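Local coordinates for enterobactin synthetase component F-related protein (PDB 4OXI), which probably activates glycine with ATP as an adenylation enzyme, forming the glycyl-adenylate it holds here, in a lipopolysaccharide modification pathway related to nonribosomal peptide synthesis, at residues A66-Y78 with Y275-P287. Sequence-based numbering, arbitrary orientation.
Sequences APALWVKQKTYTY and YSLISGACLYVVP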
loop_
_atom_site.group_PDB
_atom_site.type_symbol
_atom_site.label_atom_id
_atom_site.label_comp_id
_atom_site.label_asym_id
_atom_site.label_seq_id
_atom_site.Cartn_x
_atom_site.Cartn_y
_atom_site.Cartn_z
ATOM N N ALA A 66 -17.670 8.756 -19.361
ATOM C CA ALA A 66 -17.026 9.682 -18.428
ATOM C C ALA A 66 -15.528 9.388 -18.264
ATOM O O ALA A 66 -15.087 8.253 -18.486
ATOM C CB ALA A 66 -17.726 9.612 -17.074
ATOM N N PRO A 67 -14.739 10.401 -17.865
ATOM C CA PRO A 67 -13.302 10.156 -17.655
ATOM C C PRO A 67 -13.048 9.206 -16.473
ATOM O O PRO A 67 -13.598 9.443 -15.404
ATOM C CB PRO A 67 -12.744 11.557 -17.338
ATOM C CG PRO A 67 -13.943 12.389 -16.912
ATOM C CD PRO A 67 -15.107 11.823 -17.681
ATOM N N ALA A 68 -12.234 8.162 -16.663
ATOM C CA ALA A 68 -11.924 7.205 -15.587
ATOM C C ALA A 68 -10.524 7.403 -15.003
ATOM O O ALA A 68 -10.290 7.135 -13.821
ATOM C CB ALA A 68 -12.062 5.772 -16.086
ATOM N N LEU A 69 -9.600 7.862 -15.840
ATOM C CA LEU A 69 -8.196 7.927 -15.473
ATOM C C LEU A 69 -7.518 9.136 -16.108
ATOM O O LEU A 69 -7.645 9.372 -17.323
ATOM C CB LEU A 69 -7.483 6.652 -15.955
ATOM C CG LEU A 69 -5.994 6.512 -15.602
ATOM C CD1 LEU A 69 -5.800 6.309 -14.106
ATOM C CD2 LEU A 69 -5.343 5.356 -16.371
ATOM N N TRP A 70 -6.793 9.902 -15.300
ATOM C CA TRP A 70 -5.875 10.900 -15.855
ATOM C C TRP A 70 -4.450 10.489 -15.480
ATOM O O TRP A 70 -4.177 10.218 -14.308
ATOM C CB TRP A 70 -6.174 12.290 -15.300
ATOM C CG TRP A 70 -5.248 13.375 -15.828
ATOM C CD1 TRP A 70 -5.477 14.205 -16.899
ATOM C CD2 TRP A 70 -3.956 13.737 -15.312
ATOM N NE1 TRP A 70 -4.409 15.060 -17.072
ATOM C CE2 TRP A 70 -3.461 14.794 -16.117
ATOM C CE3 TRP A 70 -3.170 13.278 -14.244
ATOM C CZ2 TRP A 70 -2.211 15.391 -15.893
ATOM C CZ3 TRP A 70 -1.933 13.867 -14.018
ATOM C CH2 TRP A 70 -1.461 14.916 -14.841
ATOM N N VAL A 71 -3.558 10.433 -16.469
ATOM C CA VAL A 71 -2.152 10.089 -16.223
ATOM C C VAL A 71 -1.236 10.697 -17.300
ATOM O O VAL A 71 -1.463 10.519 -18.507
ATOM C CB VAL A 71 -1.944 8.542 -16.109
ATOM C CG1 VAL A 71 -2.357 7.821 -17.402
ATOM C CG2 VAL A 71 -0.486 8.202 -15.756
ATOM N N LYS A 72 -0.208 11.416 -16.862
ATOM C CA LYS A 72 0.737 12.049 -17.803
ATOM C C LYS A 72 0.033 12.813 -18.915
ATOM O O LYS A 72 0.199 12.492 -20.093
ATOM C CB LYS A 72 1.663 11.000 -18.442
ATOM C CG LYS A 72 2.586 10.285 -17.440
ATOM C CD LYS A 72 3.407 9.215 -18.163
ATOM C CE LYS A 72 4.242 8.434 -17.191
ATOM N NZ LYS A 72 4.965 7.348 -17.902
ATOM N N GLN A 73 -0.797 13.776 -18.529
ATOM C CA GLN A 73 -1.429 14.692 -19.469
ATOM C C GLN A 73 -2.438 14.027 -20.432
ATOM O O GLN A 73 -2.892 14.661 -21.393
ATOM C CB GLN A 73 -0.356 15.470 -20.244
ATOM C CG GLN A 73 -0.834 16.803 -20.755
ATOM C CD GLN A 73 0.310 17.717 -21.123
ATOM O OE1 GLN A 73 0.415 18.830 -20.604
ATOM N NE2 GLN A 73 1.173 17.257 -22.030
ATOM N N LYS A 74 -2.803 12.767 -20.179
ATOM C CA LYS A 74 -3.848 12.129 -20.988
ATOM C C LYS A 74 -5.016 11.621 -20.161
ATOM O O LYS A 74 -4.847 11.139 -19.043
ATOM C CB LYS A 74 -3.285 10.978 -21.820
ATOM C CG LYS A 74 -2.317 11.402 -22.897
ATOM C CD LYS A 74 -2.086 10.266 -23.878
ATOM C CE LYS A 74 -1.243 10.731 -25.053
ATOM N NZ LYS A 74 0.005 11.400 -24.592
ATOM N N THR A 75 -6.211 11.711 -20.728
ATOM C CA THR A 75 -7.407 11.257 -20.034
ATOM C C THR A 75 -8.024 10.075 -20.777
ATOM O O THR A 75 -8.037 10.058 -22.005
ATOM C CB THR A 75 -8.408 12.404 -19.937
ATOM O OG1 THR A 75 -7.735 13.541 -19.380
ATOM C CG2 THR A 75 -9.582 12.028 -19.057
ATOM N N TYR A 76 -8.511 9.081 -20.033
ATOM C CA TYR A 76 -9.106 7.887 -20.630
ATOM C C TYR A 76 -10.475 7.673 -20.019
ATOM O O TYR A 76 -10.626 7.710 -18.786
ATOM C CB TYR A 76 -8.221 6.643 -20.391
ATOM C CG TYR A 76 -6.795 6.810 -20.881
ATOM C CD1 TYR A 76 -6.417 6.385 -22.151
ATOM C CD2 TYR A 76 -5.841 7.418 -20.089
ATOM C CE1 TYR A 76 -5.119 6.555 -22.612
ATOM C CE2 TYR A 76 -4.541 7.590 -20.539
ATOM C CZ TYR A 76 -4.185 7.153 -21.794
ATOM O OH TYR A 76 -2.888 7.324 -22.236
ATOM N N THR A 77 -11.479 7.467 -20.872
ATOM C CA THR A 77 -12.840 7.223 -20.381
ATOM C C THR A 77 -13.001 5.806 -19.819
ATOM O O THR A 77 -12.138 4.945 -20.028
ATOM C CB THR A 77 -13.861 7.377 -21.504
ATOM O OG1 THR A 77 -13.575 6.402 -22.498
ATOM C CG2 THR A 77 -13.795 8.784 -22.139
ATOM N N TYR A 78 -14.107 5.560 -19.121
ATOM C CA TYR A 78 -14.413 4.220 -18.631
ATOM C C TYR A 78 -14.445 3.217 -19.779
ATOM O O TYR A 78 -13.987 2.083 -19.635
ATOM C CB TYR A 78 -15.718 4.207 -17.810
ATOM C CG TYR A 78 -15.429 4.559 -16.377
ATOM C CD1 TYR A 78 -15.452 5.881 -15.939
ATOM C CD2 TYR A 78 -15.062 3.574 -15.473
ATOM C CE1 TYR A 78 -15.134 6.203 -14.621
ATOM C CE2 TYR A 78 -14.748 3.883 -14.174
ATOM C CZ TYR A 78 -14.772 5.186 -13.755
ATOM O OH TYR A 78 -14.442 5.448 -12.451
ATOM N N TYR A 275 -11.750 2.572 -4.986
ATOM C CA TYR A 275 -12.653 3.610 -4.497
ATOM C C TYR A 275 -13.124 4.441 -5.686
ATOM O O TYR A 275 -14.306 4.744 -5.825
ATOM C CB TYR A 275 -11.878 4.529 -3.575
ATOM C CG TYR A 275 -12.672 5.413 -2.641
ATOM C CD1 TYR A 275 -14.009 5.153 -2.329
ATOM C CD2 TYR A 275 -12.061 6.499 -2.041
ATOM C CE1 TYR A 275 -14.707 5.974 -1.429
ATOM C CE2 TYR A 275 -12.732 7.305 -1.160
ATOM C CZ TYR A 275 -14.052 7.049 -0.856
ATOM O OH TYR A 275 -14.671 7.902 0.028
ATOM N N SER A 276 -12.191 4.829 -6.547
ATOM C CA SER A 276 -12.571 5.612 -7.711
ATOM C C SER A 276 -13.453 4.778 -8.643
ATOM O O SER A 276 -14.451 5.255 -9.173
ATOM C CB SER A 276 -11.333 6.109 -8.458
ATOM O OG SER A 276 -11.715 6.793 -9.647
ATOM N N LEU A 277 -13.075 3.525 -8.837
ATOM C CA LEU A 277 -13.742 2.669 -9.807
ATOM C C LEU A 277 -15.201 2.403 -9.420
ATOM O O LEU A 277 -16.096 2.492 -10.251
ATOM C CB LEU A 277 -12.976 1.350 -9.913
ATOM C CG LEU A 277 -13.313 0.273 -10.946
ATOM C CD1 LEU A 277 -13.558 0.816 -12.348
ATOM C CD2 LEU A 277 -12.149 -0.703 -10.966
ATOM N N ILE A 278 -15.438 2.076 -8.156
ATOM C CA ILE A 278 -16.784 1.740 -7.717
ATOM C C ILE A 278 -17.692 2.964 -7.782
ATOM O O ILE A 278 -18.915 2.835 -7.851
ATOM C CB ILE A 278 -16.787 1.133 -6.301
ATOM C CG1 ILE A 278 -18.147 0.497 -5.986
ATOM C CG2 ILE A 278 -16.442 2.181 -5.272
ATOM C CD1 ILE A 278 -18.156 -0.273 -4.682
ATOM N N SER A 279 -17.081 4.147 -7.793
ATOM C CA SER A 279 -17.823 5.397 -7.781
ATOM C C SER A 279 -18.034 5.973 -9.167
ATOM O O SER A 279 -18.779 6.934 -9.316
ATOM C CB SER A 279 -17.077 6.440 -6.954
ATOM O OG SER A 279 -16.753 5.939 -5.674
ATOM N N GLY A 280 -17.357 5.417 -10.173
ATOM C CA GLY A 280 -17.391 5.993 -11.513
ATOM C C GLY A 280 -16.649 7.322 -11.592
ATOM O O GLY A 280 -16.825 8.092 -12.539
ATOM N N ALA A 281 -15.794 7.580 -10.603
ATOM C CA ALA A 281 -15.051 8.835 -10.521
ATOM C C ALA A 281 -13.822 8.821 -11.418
ATOM O O ALA A 281 -13.563 7.816 -12.096
ATOM C CB ALA A 281 -14.651 9.114 -9.083
ATOM N N CYS A 282 -13.063 9.926 -11.430
ATOM C CA CYS A 282 -11.827 9.970 -12.208
ATOM C C CYS A 282 -10.616 9.913 -11.296
ATOM O O CYS A 282 -10.503 10.694 -10.332
ATOM C CB CYS A 282 -11.734 11.208 -13.109
ATOM S SG CYS A 282 -10.337 11.092 -14.331
ATOM N N LEU A 283 -9.722 8.973 -11.599
ATOM C CA LEU A 283 -8.502 8.776 -10.818
ATOM C C LEU A 283 -7.390 9.627 -11.437
ATOM O O LEU A 283 -7.152 9.556 -12.643
ATOM C CB LEU A 283 -8.108 7.289 -10.821
ATOM C CG LEU A 283 -6.958 6.808 -9.938
ATOM C CD1 LEU A 283 -7.293 6.960 -8.460
ATOM C CD2 LEU A 283 -6.608 5.351 -10.244
ATOM N N TYR A 284 -6.726 10.442 -10.620
ATOM C CA TYR A 284 -5.623 11.261 -11.110
ATOM C C TYR A 284 -4.289 10.733 -10.585
ATOM O O TYR A 284 -4.006 10.805 -9.386
ATOM C CB TYR A 284 -5.815 12.739 -10.723
ATOM C CG TYR A 284 -6.846 13.454 -11.587
ATOM C CD1 TYR A 284 -6.451 14.373 -12.555
ATOM C CD2 TYR A 284 -8.215 13.191 -11.447
ATOM C CE1 TYR A 284 -7.381 15.019 -13.353
ATOM C CE2 TYR A 284 -9.162 13.839 -12.248
ATOM C CZ TYR A 284 -8.731 14.754 -13.192
ATOM O OH TYR A 284 -9.647 15.405 -13.989
ATOM N N VAL A 285 -3.472 10.202 -11.487
ATOM C CA VAL A 285 -2.174 9.657 -11.091
ATOM C C VAL A 285 -1.155 10.763 -10.820
ATOM O O VAL A 285 -0.862 11.570 -11.702
ATOM C CB VAL A 285 -1.638 8.719 -12.183
ATOM C CG1 VAL A 285 -0.234 8.213 -11.825
ATOM C CG2 VAL A 285 -2.611 7.554 -12.362
ATOM N N VAL A 286 -0.608 10.802 -9.607
ATOM C CA VAL A 286 0.388 11.818 -9.262
ATOM C C VAL A 286 1.724 11.460 -9.891
ATOM O O VAL A 286 2.311 10.434 -9.550
ATOM C CB VAL A 286 0.569 11.943 -7.747
ATOM C CG1 VAL A 286 1.690 12.940 -7.422
ATOM C CG2 VAL A 286 -0.748 12.377 -7.094
ATOM N N PRO A 287 2.205 12.297 -10.825
ATOM C CA PRO A 287 3.498 12.062 -11.486
ATOM C C PRO A 287 4.601 12.002 -10.435
ATOM O O PRO A 287 4.497 12.699 -9.424
ATOM C CB PRO A 287 3.689 13.309 -12.357
ATOM C CG PRO A 287 2.324 13.908 -12.498
ATOM C CD PRO A 287 1.603 13.576 -11.223
HETATM O O HOH W 1 -15.572 10.446 -13.856
HETATM O O HOH W 2 -11.460 5.435 -11.984
HETATM O O HOH W 3 0.621 11.328 -14.204
#
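Trp-70 and Tyr-284 face each other as a bridge pair of two parallel strands, 67-71 and 282-285, and their side chains cross at about a right angle. Trp-70 CB makes the closest touch: it lies over one face of the tyrosine ring, offset toward the rim, 3.8 Å from its centroid, in a CH-pi contact. The indole's five-membered ring follows with its plane tilted 22° from the phenol, but slid so far that the rings barely overlap. With CG anti to the backbone N (chi1 180°) and the indole turned by chi2 of 94°, the six-membered ring brings CZ3 to Val-285 O, which lies at the ring edge, 3.4 Å away.

Three nearly straight backbone bonds zip the strands: Leu-283 N to Ala-68 O, Trp-70 N to Leu-283 O (2.7 Å), and Val-285 N to Trp-70 O. On the other face of the sheet, Leu-69 CD1 leans against Val-285 CG2 (3.8 Å) and more loosely against Leu-283 CD2, while Val-71 and Val-285 lie side by side.

At the far end the Tyr-78 hydroxyl donates to Ala-281 O (2.6 Å), in the carbonyl plane on a lone pair, just where a Schellman motif at Gly-280 ends helix 268-279. Ala-68 CB sits over the centre of the phenol ring and Leu-277 CD1 at its edge, probably restricting its rotation. A water joins Ala-68 O, Ser-276 OG and Ala-281 O; another links Lys-72 N to Val-285 O past the last bridge.

A classic bulge at Ala-68 and Leu-69, both bonded to Tyr-76 O, shapes the hairpin with 74-77. Within the AMP-binding region, the contact joins this early hairpin to a strand some 200 residues later. Strand 257-260 flanks 282-285, completing a four-stranded mixed sheet; His-301 meets the Trp-70 and Tyr-284 rings, and helices 78-95 and 108-119 pack on the Leu-69 and Val-285 face.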